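Local coordinates for L-arabinose ABC transporter, periplasmic L-arabinose-binding protein (Burkholderia thailandensis, PDB 4KZK) that binds beta-D-galactose and probably L-arabinose in the periplasm, presumably to hand the sugar to an ABC transporter, at residues Val37-Pro49 against Leu87-Pro100. Numbering follows the deposited sequence.
Sequences VKIGFVVKQPDDP and LAAQKAQGVIICAP. With GAL (beta-D-galactopyranose), chain B.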
ATOM      1  N   VAL A  37     -24.520  16.872   5.000  1.00 32.35           N
ATOM      2  CA  VAL A  37     -23.601  15.748   5.342  1.00 30.39           C
ATOM      3  C   VAL A  37     -22.169  16.113   4.951  1.00 28.62           C
ATOM      4  O   VAL A  37     -21.924  16.651   3.866  1.00 29.16           O
ATOM      5  CB  VAL A  37     -24.056  14.429   4.670  1.00 30.69           C
ATOM      6  CG1 VAL A  37     -23.091  13.289   4.982  1.00 28.85           C
ATOM      7  CG2 VAL A  37     -25.469  14.073   5.125  1.00 32.77           C
ATOM      8  N   LYS A  38     -21.238  15.831   5.859  1.00 26.73           N
ATOM      9  CA  LYS A  38     -19.828  16.121   5.674  1.00 25.42           C
ATOM     10  C   LYS A  38     -19.025  14.943   6.195  1.00 22.71           C
ATOM     11  O   LYS A  38     -19.247  14.487   7.306  1.00 22.13           O
ATOM     12  CB  LYS A  38     -19.496  17.399   6.432  1.00 26.39           C
ATOM     13  CG  LYS A  38     -18.180  18.039   6.057  1.00 26.11           C
ATOM     14  CD  LYS A  38     -17.997  19.362   6.784  1.00 27.15           C
ATOM     15  CE  LYS A  38     -18.753  20.487   6.089  1.00 29.36           C
ATOM     16  NZ  LYS A  38     -18.868  21.739   6.888  1.00 30.63           N
ATOM     17  N   ILE A  39     -18.121  14.437   5.356  1.00 20.74           N
ATOM     18  CA  ILE A  39     -17.304  13.264   5.673  1.00 19.11           C
ATOM     19  C   ILE A  39     -15.834  13.632   5.530  1.00 17.59           C
ATOM     20  O   ILE A  39     -15.429  14.230   4.520  1.00 18.27           O
ATOM     21  CB  ILE A  39     -17.653  12.075   4.759  1.00 19.26           C
ATOM     22  CG1 ILE A  39     -19.075  11.588   5.062  1.00 20.69           C
ATOM     23  CG2 ILE A  39     -16.669  10.924   4.953  1.00 17.95           C
ATOM     24  CD1 ILE A  39     -19.611  10.561   4.087  1.00 21.54           C
ATOM     25  N   GLY A  40     -15.053  13.272   6.545  1.00 15.86           N
ATOM     26  CA  GLY A  40     -13.598  13.461   6.523  1.00 14.59           C
ATOM     27  C   GLY A  40     -12.935  12.267   5.897  1.00 13.40           C
ATOM     28  O   GLY A  40     -13.418  11.149   6.048  1.00 13.82           O
ATOM     29  N   PHE A  41     -11.837  12.499   5.175  1.00 12.53           N
ATOM     30  CA  PHE A  41     -11.043  11.414   4.589  1.00 11.46           C
ATOM     31  C   PHE A  41      -9.584  11.776   4.845  1.00 10.58           C
ATOM     32  O   PHE A  41      -9.030  12.650   4.202  1.00 10.81           O
ATOM     33  CB  PHE A  41     -11.325  11.249   3.097  1.00 11.85           C
ATOM     34  CG  PHE A  41     -11.058   9.856   2.566  1.00 11.42           C
ATOM     35  CD1 PHE A  41      -9.782   9.289   2.599  1.00 10.47           C
ATOM     36  CD2 PHE A  41     -12.093   9.092   2.041  1.00 12.04           C
ATOM     37  CE1 PHE A  41      -9.568   8.008   2.103  1.00 10.31           C
ATOM     38  CE2 PHE A  41     -11.875   7.814   1.540  1.00 11.86           C
ATOM     39  CZ  PHE A  41     -10.590   7.266   1.584  1.00 10.92           C
ATOM     40  N   VAL A  42      -9.010  11.103   5.828  1.00  9.75           N
ATOM     41  CA  VAL A  42      -7.730  11.475   6.441  1.00  9.42           C
ATOM     42  C   VAL A  42      -6.718  10.419   6.049  1.00  8.67           C
ATOM     43  O   VAL A  42      -6.968   9.246   6.241  1.00  8.59           O
ATOM     44  CB  VAL A  42      -7.884  11.592   7.978  1.00  9.53           C
ATOM     45  CG1 VAL A  42      -6.539  11.862   8.637  1.00  9.44           C
ATOM     46  CG2 VAL A  42      -8.917  12.684   8.292  1.00 10.36           C
ATOM     47  N   VAL A  43      -5.591  10.834   5.467  1.00  8.44           N
ATOM     48  CA  VAL A  43      -4.592   9.888   4.955  1.00  8.18           C
ATOM     49  C   VAL A  43      -3.189  10.106   5.513  1.00  7.98           C
ATOM     50  O   VAL A  43      -2.751  11.240   5.728  1.00  8.09           O
ATOM     51  CB  VAL A  43      -4.530   9.910   3.399  1.00  8.45           C
ATOM     52  CG1 VAL A  43      -5.900   9.614   2.806  1.00  9.05           C
ATOM     53  CG2 VAL A  43      -3.966  11.225   2.869  1.00  8.95           C
ATOM     54  N   LYS A  44      -2.463   9.016   5.725  1.00  7.74           N
ATOM     55  CA  LYS A  44      -1.149   9.110   6.343  1.00  7.83           C
ATOM     56  C   LYS A  44      -0.083   9.769   5.469  1.00  8.54           C
ATOM     57  O   LYS A  44       0.864  10.362   5.988  1.00  9.09           O
ATOM     58  CB  LYS A  44      -0.655   7.729   6.795  1.00  7.49           C
ATOM     59  CG  LYS A  44      -0.548   6.706   5.688  1.00  7.25           C
ATOM     60  CD  LYS A  44      -0.010   5.356   6.161  1.00  7.36           C
ATOM     61  CE  LYS A  44       0.168   4.425   4.970  1.00  7.46           C
ATOM     62  NZ  LYS A  44       0.695   3.052   5.296  1.00  7.79           N
ATOM     63  N   GLN A  45      -0.207   9.645   4.141  1.00  9.09           N
ATOM     64  CA  GLN A  45       0.899   9.961   3.215  1.00 10.35           C
ATOM     65  C   GLN A  45       0.377  10.569   1.927  1.00 10.23           C
ATOM     66  O   GLN A  45       0.221   9.865   0.916  1.00  9.87           O
ATOM     67  CB  GLN A  45       1.745   8.725   2.896  1.00 11.76           C
ATOM     68  CG  GLN A  45       2.726   8.371   4.004  1.00 14.15           C
ATOM     69  CD  GLN A  45       3.508   7.109   3.684  1.00 16.74           C
ATOM     70  OE1 GLN A  45       4.053   6.971   2.582  1.00 19.71           O
ATOM     71  NE2 GLN A  45       3.550   6.172   4.619  1.00 19.05           N
ATOM     72  N   PRO A  46       0.153  11.882   1.921  1.00 10.33           N
ATOM     73  CA  PRO A  46      -0.417  12.508   0.709  1.00 10.60           C
ATOM     74  C   PRO A  46       0.527  12.502  -0.495  1.00 10.82           C
ATOM     75  O   PRO A  46       0.073  12.765  -1.595  1.00 11.38           O
ATOM     76  CB  PRO A  46      -0.683  13.946   1.148  1.00 11.39           C
ATOM     77  CG  PRO A  46       0.337  14.180   2.209  1.00 11.36           C
ATOM     78  CD  PRO A  46       0.417  12.889   2.964  1.00 10.67           C
ATOM     79  N   ASP A  47       1.813  12.259  -0.263  1.00 10.36           N
ATOM     80  CA  ASP A  47       2.802  12.181  -1.338  1.00 10.64           C
ATOM     81  C   ASP A  47       2.893  10.769  -1.939  1.00  9.99           C
ATOM     82  O   ASP A  47       3.776  10.504  -2.754  1.00 10.71           O
ATOM     83  CB  ASP A  47       4.168  12.691  -0.862  1.00 11.64           C
ATOM     84  CG  ASP A  47       4.742  11.895   0.286  1.00 11.74           C
ATOM     85  OD1 ASP A  47       3.968  11.210   1.009  1.00 12.11           O
ATOM     86  OD2 ASP A  47       5.970  11.977   0.523  1.00 13.23           O
ATOM     87  N   ASP A  48       2.000   9.883  -1.523  1.00  9.01           N
ATOM     88  CA  ASP A  48       1.813   8.564  -2.145  1.00  8.61           C
ATOM     89  C   ASP A  48       0.559   8.693  -3.017  1.00  8.29           C
ATOM     90  O   ASP A  48      -0.523   8.985  -2.507  1.00  8.22           O
ATOM     91  CB  ASP A  48       1.615   7.508  -1.051  1.00  8.27           C
ATOM     92  CG  ASP A  48       1.162   6.150  -1.572  1.00  8.53           C
ATOM     93  OD1 ASP A  48       0.911   6.008  -2.784  1.00  8.82           O
ATOM     94  OD2 ASP A  48       1.014   5.238  -0.713  1.00  8.75           O
ATOM     95  N   PRO A  49       0.708   8.483  -4.340  1.00  8.39           N
ATOM     96  CA  PRO A  49      -0.413   8.746  -5.254  1.00  8.70           C
ATOM     97  C   PRO A  49      -1.594   7.827  -5.013  1.00  8.35           C
ATOM     98  O   PRO A  49      -2.693   8.147  -5.438  1.00  8.86           O
ATOM     99  CB  PRO A  49       0.192   8.530  -6.630  1.00  9.25           C
ATOM    100  CG  PRO A  49       1.354   7.627  -6.412  1.00  9.09           C
ATOM    101  CD  PRO A  49       1.907   8.018  -5.064  1.00  8.63           C
ATOM    102  N   LEU A  87     -12.273  18.516  11.734  1.00 16.09           N
ATOM    103  CA  LEU A  87     -13.491  17.895  11.241  1.00 16.51           C
ATOM    104  C   LEU A  87     -14.663  18.171  12.169  1.00 17.71           C
ATOM    105  O   LEU A  87     -15.769  18.486  11.687  1.00 18.59           O
ATOM    106  CB  LEU A  87     -13.280  16.394  11.024  1.00 15.49           C
ATOM    107  CG  LEU A  87     -12.365  16.030   9.850  1.00 14.72           C
ATOM    108  CD1 LEU A  87     -12.072  14.533   9.850  1.00 13.97           C
ATOM    109  CD2 LEU A  87     -12.983  16.462   8.532  1.00 15.40           C
ATOM    110  N   ALA A  88     -14.426  18.130  13.478  1.00 17.71           N
ATOM    111  CA  ALA A  88     -15.473  18.460  14.448  1.00 19.09           C
ATOM    112  C   ALA A  88     -15.877  19.938  14.380  1.00 20.73           C
ATOM    113  O   ALA A  88     -17.071  20.265  14.427  1.00 22.29           O
ATOM    114  CB  ALA A  88     -15.041  18.065  15.842  1.00 18.74           C
ATOM    115  N   ALA A  89     -14.898  20.818  14.211  1.00 20.97           N
ATOM    116  CA  ALA A  89     -15.174  22.256  14.028  1.00 22.56           C
ATOM    117  C   ALA A  89     -16.055  22.510  12.802  1.00 24.02           C
ATOM    118  O   ALA A  89     -16.913  23.415  12.811  1.00 26.11           O
ATOM    119  CB  ALA A  89     -13.872  23.038  13.905  1.00 22.25           C
ATOM    120  N   GLN A  90     -15.845  21.708  11.766  1.00 23.70           N
ATOM    121  CA  GLN A  90     -16.595  21.813  10.519  1.00 25.32           C
ATOM    122  C   GLN A  90     -17.904  21.011  10.539  1.00 25.71           C
ATOM    123  O   GLN A  90     -18.616  20.980   9.539  1.00 26.86           O
ATOM    124  CB  GLN A  90     -15.724  21.342   9.349  1.00 25.06           C
ATOM    125  CG  GLN A  90     -14.500  22.210   9.089  1.00 25.48           C
ATOM    126  CD  GLN A  90     -13.628  21.653   7.977  1.00 25.22           C
ATOM    127  OE1 GLN A  90     -14.075  21.531   6.845  1.00 26.44           O
ATOM    128  NE2 GLN A  90     -12.384  21.303   8.294  1.00 24.68           N
ATOM    129  N   LYS A  91     -18.206  20.363  11.666  1.00 25.30           N
ATOM    130  CA  LYS A  91     -19.447  19.599  11.855  1.00 26.13           C
ATOM    131  C   LYS A  91     -19.578  18.395  10.921  1.00 25.02           C
ATOM    132  O   LYS A  91     -20.661  18.090  10.414  1.00 26.60           O
ATOM    133  CB  LYS A  91     -20.677  20.511  11.719  1.00 28.84           C
ATOM    134  CG  LYS A  91     -20.604  21.774  12.560  1.00 30.48           C
ATOM    135  CD  LYS A  91     -20.483  21.464  14.045  1.00 30.74           C
ATOM    136  CE  LYS A  91     -20.419  22.732  14.891  1.00 32.34           C
ATOM    137  NZ  LYS A  91     -21.514  23.702  14.619  1.00 34.88           N
ATOM    138  N   ALA A  92     -18.469  17.695  10.692  1.00 22.89           N
ATOM    139  CA  ALA A  92     -18.513  16.444   9.962  1.00 21.99           C
ATOM    140  C   ALA A  92     -19.224  15.388  10.791  1.00 22.07           C
ATOM    141  O   ALA A  92     -19.119  15.393  12.020  1.00 22.21           O
ATOM    142  CB  ALA A  92     -17.095  15.992   9.637  1.00 20.16           C
ATOM    143  N   GLN A  93     -19.966  14.492  10.139  1.00 22.19           N
ATOM    144  CA  GLN A  93     -20.636  13.402  10.847  1.00 22.53           C
ATOM    145  C   GLN A  93     -19.913  12.065  10.706  1.00 20.92           C
ATOM    146  O   GLN A  93     -20.330  11.070  11.289  1.00 21.46           O
ATOM    147  CB  GLN A  93     -22.092  13.248  10.383  1.00 24.51           C
ATOM    148  CG  GLN A  93     -22.948  14.509  10.531  1.00 26.22           C
ATOM    149  CD  GLN A  93     -22.940  15.375   9.281  1.00 26.98           C
ATOM    150  OE1 GLN A  93     -22.267  15.066   8.310  1.00 26.45           O
ATOM    151  NE2 GLN A  93     -23.711  16.455   9.299  1.00 28.94           N
ATOM    152  N   GLY A  94     -18.835  12.026   9.933  1.00 19.37           N
ATOM    153  CA  GLY A  94     -18.056  10.807   9.810  1.00 18.11           C
ATOM    154  C   GLY A  94     -16.653  11.068   9.321  1.00 16.65           C
ATOM    155  O   GLY A  94     -16.394  12.102   8.721  1.00 16.58           O
ATOM    156  N   VAL A  95     -15.771  10.101   9.571  1.00 15.16           N
ATOM    157  CA  VAL A  95     -14.382  10.160   9.099  1.00 13.84           C
ATOM    158  C   VAL A  95     -13.907   8.756   8.689  1.00 13.00           C
ATOM    159  O   VAL A  95     -14.122   7.745   9.402  1.00 13.11           O
ATOM    160  CB  VAL A  95     -13.449  10.766  10.191  1.00 13.55           C
ATOM    161  CG1 VAL A  95     -13.581  10.021  11.512  1.00 13.87           C
ATOM    162  CG2 VAL A  95     -11.982  10.821   9.730  1.00 12.73           C
ATOM    163  N   ILE A  96     -13.240   8.720   7.538  1.00 12.27           N
ATOM    164  CA  ILE A  96     -12.533   7.538   7.048  1.00 11.58           C
ATOM    165  C   ILE A  96     -11.052   7.869   7.155  1.00 10.49           C
ATOM    166  O   ILE A  96     -10.641   8.960   6.758  1.00 10.70           O
ATOM    167  CB  ILE A  96     -12.928   7.237   5.593  1.00 11.99           C
ATOM    168  CG1 ILE A  96     -14.428   6.923   5.479  1.00 13.16           C
ATOM    169  CG2 ILE A  96     -12.105   6.097   5.021  1.00 11.50           C
ATOM    170  CD1 ILE A  96     -14.993   7.066   4.089  1.00 13.95           C
ATOM    171  N   ILE A  97     -10.276   6.980   7.746  1.00 10.02           N
ATOM    172  CA  ILE A  97      -8.874   7.305   8.023  1.00  9.09           C
ATOM    173  C   ILE A  97      -7.931   6.143   7.717  1.00  8.72           C
ATOM    174  O   ILE A  97      -8.239   5.003   8.030  1.00  8.85           O
ATOM    175  CB  ILE A  97      -8.691   7.793   9.483  1.00  9.33           C
ATOM    176  CG1 ILE A  97      -7.237   8.218   9.759  1.00  8.87           C
ATOM    177  CG2 ILE A  97      -9.191   6.759  10.497  1.00  9.72           C
ATOM    178  CD1 ILE A  97      -7.057   9.097  10.975  1.00  9.11           C
ATOM    179  N   CYS A  98      -6.799   6.467   7.102  1.00  8.22           N
ATOM    180  CA  CYS A  98      -5.648   5.572   7.067  1.00  8.02           C
ATOM    181  C   CYS A  98      -4.618   6.220   7.971  1.00  7.92           C
ATOM    182  O   CYS A  98      -3.950   7.165   7.566  1.00  7.50           O
ATOM    183  CB  CYS A  98      -5.075   5.373   5.663  1.00  7.87           C
ATOM    184  SG  CYS A  98      -3.671   4.195   5.711  1.00  7.92           S
ATOM    185  N   ALA A  99      -4.539   5.744   9.204  1.00  8.24           N
ATOM    186  CA  ALA A  99      -3.701   6.371  10.206  1.00  8.44           C
ATOM    187  C   ALA A  99      -2.228   6.087   9.937  1.00  8.57           C
ATOM    188  O   ALA A  99      -1.876   5.070   9.354  1.00  8.69           O
ATOM    189  CB  ALA A  99      -4.105   5.890  11.592  1.00  8.99           C
ATOM    190  N   PRO A 100      -1.326   6.963  10.418  1.00  8.57           N
ATOM    191  CA  PRO A 100       0.102   6.782  10.229  1.00  9.14           C
ATOM    192  C   PRO A 100       0.695   5.787  11.225  1.00  9.97           C
ATOM    193  O   PRO A 100       1.828   5.360  11.054  1.00 10.74           O
ATOM    194  CB  PRO A 100       0.654   8.188  10.466  1.00  9.07           C
ATOM    195  CG  PRO A 100      -0.306   8.821  11.380  1.00  9.13           C
ATOM    196  CD  PRO A 100      -1.642   8.257  11.040  1.00  8.85           C
TER
HETATM  197  C1  GAL B 600      -1.090   1.204   2.585  1.00  7.50           C
HETATM  198  C2  GAL B 600       0.095   1.693   1.757  1.00  7.29           C
HETATM  199  C3  GAL B 600      -0.440   2.237   0.425  1.00  6.83           C
HETATM  200  C4  GAL B 600      -1.307   1.180  -0.254  1.00  6.84           C
HETATM  201  C5  GAL B 600      -2.422   0.772   0.691  1.00  7.21           C
HETATM  202  C6  GAL B 600      -3.289  -0.330   0.096  1.00  7.36           C
HETATM  203  O1  GAL B 600      -0.565   0.599   3.751  1.00  7.68           O
HETATM  204  O2  GAL B 600       0.751   2.708   2.483  1.00  7.86           O
HETATM  205  O3  GAL B 600       0.629   2.655  -0.434  1.00  6.75           O
HETATM  206  O4  GAL B 600      -0.531   0.077  -0.657  1.00  6.31           O
HETATM  207  O5  GAL B 600      -1.835   0.232   1.867  1.00  7.66           O
HETATM  208  O6  GAL B 600      -4.322  -0.700   0.996  1.00  7.64           O
HETATM  209  O   HOH W   1     -16.318  22.517   5.922  1.00 36.70           O
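On one face of the parallel strand pair 38-43 and 94-98, I96 lays its CG2 methyl over the ring of F41, 4.0 Å from the centroid and displaced toward the rim, a CH-pi contact. I96 CD1 reaches the CD2-CE2 side of the same ring. On the other face V42 and I97 run side by side, and V42 CG1 lies 3.7 Å from I97 CD1, while V42 CG2 meets V95 CG2 and L87 CD1. L87, from the last turn of helix 77-89, sets both methyls against G40 CA, its CD2 at 3.7 Å and CD1 close by. Between the two faces four backbone hydrogen bonds join the strands: G40 bonds to G94 O and I96 N, V42 to I96 O and C98 N.

At the outer end Q93, bent at chi2 (92°), brings OE1 to K38 N at 2.8 Å, in the plane of the amide, while its own N bonds to K38 O. K38 folds at chi3 (-81°) so that NZ reaches Q90 O at 2.8 Å, just before the helix closes in a Schellman motif at K91; a water links NZ to Q90 OE1.

At the inner end K44 packs CB on P100 and slides CD and CE past C98 SG, each 3.9 Å away. Extended beyond CG, it delivers NZ to galactose O2 at 2.8 Å and to O1, with D124 as salt-bridge partner. D48 takes the sugar's O3 hydroxyl on OD2, while OD1 caps W50 N at the start of helix 49-65. Strand 38-43 lies between 68-73 and 94-98, and the right-handed crossover through helix 77-89 passes over it, as in the Rossmann-like lobes of this family. The chemistry is divided: an apolar middle, with the sugar-binding K44 and D48 just past the strand's C-terminal end, where the carboxylate of D124, itself bonded to the sugar, probably offsets the charge of K44 in the buried pocket and helps to fix its NZ.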